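Local coordinates for protein pectate lyase (Pectobacterium carotovorum, PDB 4U49) that probably cleaves polygalacturonate and methylated pectins within the chain by a calcium-dependent elimination that leaves unsaturated galacturonosyl ends, at residues L269-A274 / A294-L299. Residues are numbered along the deposited sequence; the frame is centred on the assembly and turned at random.
Sequences LTIISA and AEIRDL
Leu269 to Ile271 pair in register with Ala294 to Ile296 as neighbouring coils of the right-handed parallel beta-helix of polysaccharide lyase family 3, and the pair illustrates how such a solenoid stacks one turn on the next. The strand axes run 4.6 Å apart and within 5° of parallel. Backbone bonds come first: Glu295 N donates to Leu269 O, Ile271 N to Glu295 O, and Arg297 N to Ile271 O at 2.9 Å. Both chains then turn a corner together at Ile272-Ser273 and Arg297-Asp298, and the pairing resumes where Ala274 N donates to Asp298 O at 3.1 Å.

Apolar contacts fill the interior. Ile271 and Ile296 lie side by side with matching first torsions, CG1 of each anti to its carbonyl carbon (chi1 -60°), which brings Ile271 CD1 to 3.9 Å from Ile296 CG1. Past the corner Leu299 CD1 comes to 4.0 Å from Ala274 CB; Ile283, on the strand 282-287, touches both Ile271 and Leu299.

Polar groups occupy the other face. Thr270 and Glu295 point the same way, and the threonine hydroxyl is hydrogen-bonded to His237 NE2 on the preceding coil. Arg297, bent at chi3, reaches back toward Glu295 and passes obliquely by Thr270. Its NH1 forms a salt bridge with Glu295 OE2 at 2.6 Å. The hydrogen bond within that bridge is weak, its N-H...O angle being 125°. Over one face of the guanidinium sits the Thr270 methyl, CG2 lying 3.8 Å from Arg297 NH2.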
loop_
_atom_site.group_PDB
_atom_site.type_symbol
_atom_site.label_atom_id
_atom_site.label_comp_id
_atom_site.label_asym_id
_atom_site.label_seq_id
_atom_site.Cartn_x
_atom_site.Cartn_y
_atom_site.Cartn_z
ATOM N N LEU A 269 7.757 -9.445 6.262
ATOM C CA LEU A 269 6.600 -8.615 5.950
ATOM C C LEU A 269 5.714 -8.484 7.175
ATOM O O LEU A 269 5.410 -9.475 7.833
ATOM C CB LEU A 269 5.791 -9.213 4.795
ATOM C CG LEU A 269 4.461 -8.514 4.483
ATOM C CD1 LEU A 269 4.693 -7.203 3.746
ATOM C CD2 LEU A 269 3.515 -9.417 3.693
ATOM N N THR A 270 5.300 -7.263 7.487
ATOM C CA THR A 270 4.299 -7.076 8.526
ATOM C C THR A 270 3.133 -6.263 7.991
ATOM O O THR A 270 3.296 -5.114 7.581
ATOM C CB THR A 270 4.877 -6.384 9.771
ATOM O OG1 THR A 270 5.940 -7.179 10.310
ATOM C CG2 THR A 270 3.796 -6.215 10.826
ATOM N N ILE A 271 1.956 -6.874 7.978
ATOM C CA ILE A 271 0.747 -6.155 7.620
ATOM C C ILE A 271 0.041 -5.761 8.905
ATOM O O ILE A 271 -0.586 -6.595 9.552
ATOM C CB ILE A 271 -0.204 -6.993 6.746
ATOM C CG1 ILE A 271 0.476 -7.416 5.444
ATOM C CG2 ILE A 271 -1.476 -6.209 6.445
ATOM C CD1 ILE A 271 -0.404 -8.284 4.569
ATOM N N ILE A 272 0.172 -4.498 9.290
ATOM C CA ILE A 272 -0.508 -4.006 10.482
ATOM C C ILE A 272 -1.995 -3.832 10.176
ATOM O O ILE A 272 -2.856 -4.238 10.959
ATOM C CB ILE A 272 0.105 -2.685 10.979
ATOM C CG1 ILE A 272 1.593 -2.885 11.292
ATOM C CG2 ILE A 272 -0.646 -2.178 12.203
ATOM C CD1 ILE A 272 2.261 -1.692 11.954
ATOM N N SER A 273 -2.290 -3.247 9.020
ATOM C CA SER A 273 -3.664 -3.135 8.544
ATOM C C SER A 273 -3.690 -2.855 7.046
ATOM O O SER A 273 -2.954 -2.004 6.550
ATOM C CB SER A 273 -4.418 -2.038 9.299
ATOM O OG SER A 273 -3.775 -0.787 9.139
ATOM N N ALA A 274 -4.540 -3.587 6.333
ATOM C CA ALA A 274 -4.684 -3.417 4.893
ATOM C C ALA A 274 -6.051 -3.906 4.440
ATOM O O ALA A 274 -6.670 -4.738 5.102
ATOM C CB ALA A 274 -3.583 -4.158 4.148
ATOM N N ALA A 294 6.044 -13.589 7.802
ATOM C CA ALA A 294 4.910 -12.739 7.476
ATOM C C ALA A 294 4.008 -12.617 8.696
ATOM O O ALA A 294 3.403 -13.597 9.133
ATOM C CB ALA A 294 4.134 -13.292 6.293
ATOM N N GLU A 295 3.933 -11.415 9.252
ATOM C CA GLU A 295 3.053 -11.158 10.382
ATOM C C GLU A 295 1.880 -10.298 9.920
ATOM O O GLU A 295 2.072 -9.208 9.387
ATOM C CB GLU A 295 3.817 -10.480 11.521
ATOM C CG GLU A 295 2.964 -10.194 12.749
ATOM C CD GLU A 295 3.791 -9.907 13.988
ATOM O OE1 GLU A 295 5.010 -9.667 13.858
ATOM O OE2 GLU A 295 3.218 -9.927 15.099
ATOM N N ILE A 296 0.666 -10.802 10.113
ATOM C CA ILE A 296 -0.527 -10.134 9.608
ATOM C C ILE A 296 -1.553 -9.935 10.717
ATOM O O ILE A 296 -1.979 -10.898 11.353
ATOM C CB ILE A 296 -1.162 -10.931 8.456
ATOM C CG1 ILE A 296 -0.159 -11.071 7.307
ATOM C CG2 ILE A 296 -2.453 -10.263 7.991
ATOM C CD1 ILE A 296 -0.511 -12.148 6.304
ATOM N N ARG A 297 -1.949 -8.684 10.942
ATOM C CA ARG A 297 -2.784 -8.348 12.098
ATOM C C ARG A 297 -4.233 -8.018 11.753
ATOM O O ARG A 297 -5.159 -8.513 12.394
ATOM C CB ARG A 297 -2.188 -7.160 12.861
ATOM C CG ARG A 297 -0.739 -7.312 13.280
ATOM C CD ARG A 297 -0.425 -6.363 14.433
ATOM N NE ARG A 297 0.914 -5.786 14.342
ATOM C CZ ARG A 297 2.028 -6.413 14.707
ATOM N NH1 ARG A 297 1.969 -7.648 15.184
ATOM N NH2 ARG A 297 3.204 -5.809 14.588
ATOM N N ASP A 298 -4.428 -7.165 10.756
ATOM C CA ASP A 298 -5.759 -6.646 10.459
ATOM C C ASP A 298 -5.965 -6.554 8.951
ATOM O O ASP A 298 -5.861 -5.486 8.354
ATOM C CB ASP A 298 -5.952 -5.279 11.132
ATOM C CG ASP A 298 -7.288 -4.631 10.801
ATOM O OD1 ASP A 298 -8.220 -5.335 10.362
ATOM O OD2 ASP A 298 -7.400 -3.400 10.990
ATOM N N LEU A 299 -6.266 -7.691 8.340
ATOM C CA LEU A 299 -6.445 -7.755 6.898
ATOM C C LEU A 299 -7.914 -7.903 6.527
ATOM O O LEU A 299 -8.589 -8.818 6.997
ATOM C CB LEU A 299 -5.630 -8.914 6.323
ATOM C CG LEU A 299 -5.641 -9.107 4.809
ATOM C CD1 LEU A 299 -5.113 -7.872 4.098
ATOM C CD2 LEU A 299 -4.827 -10.341 4.431
#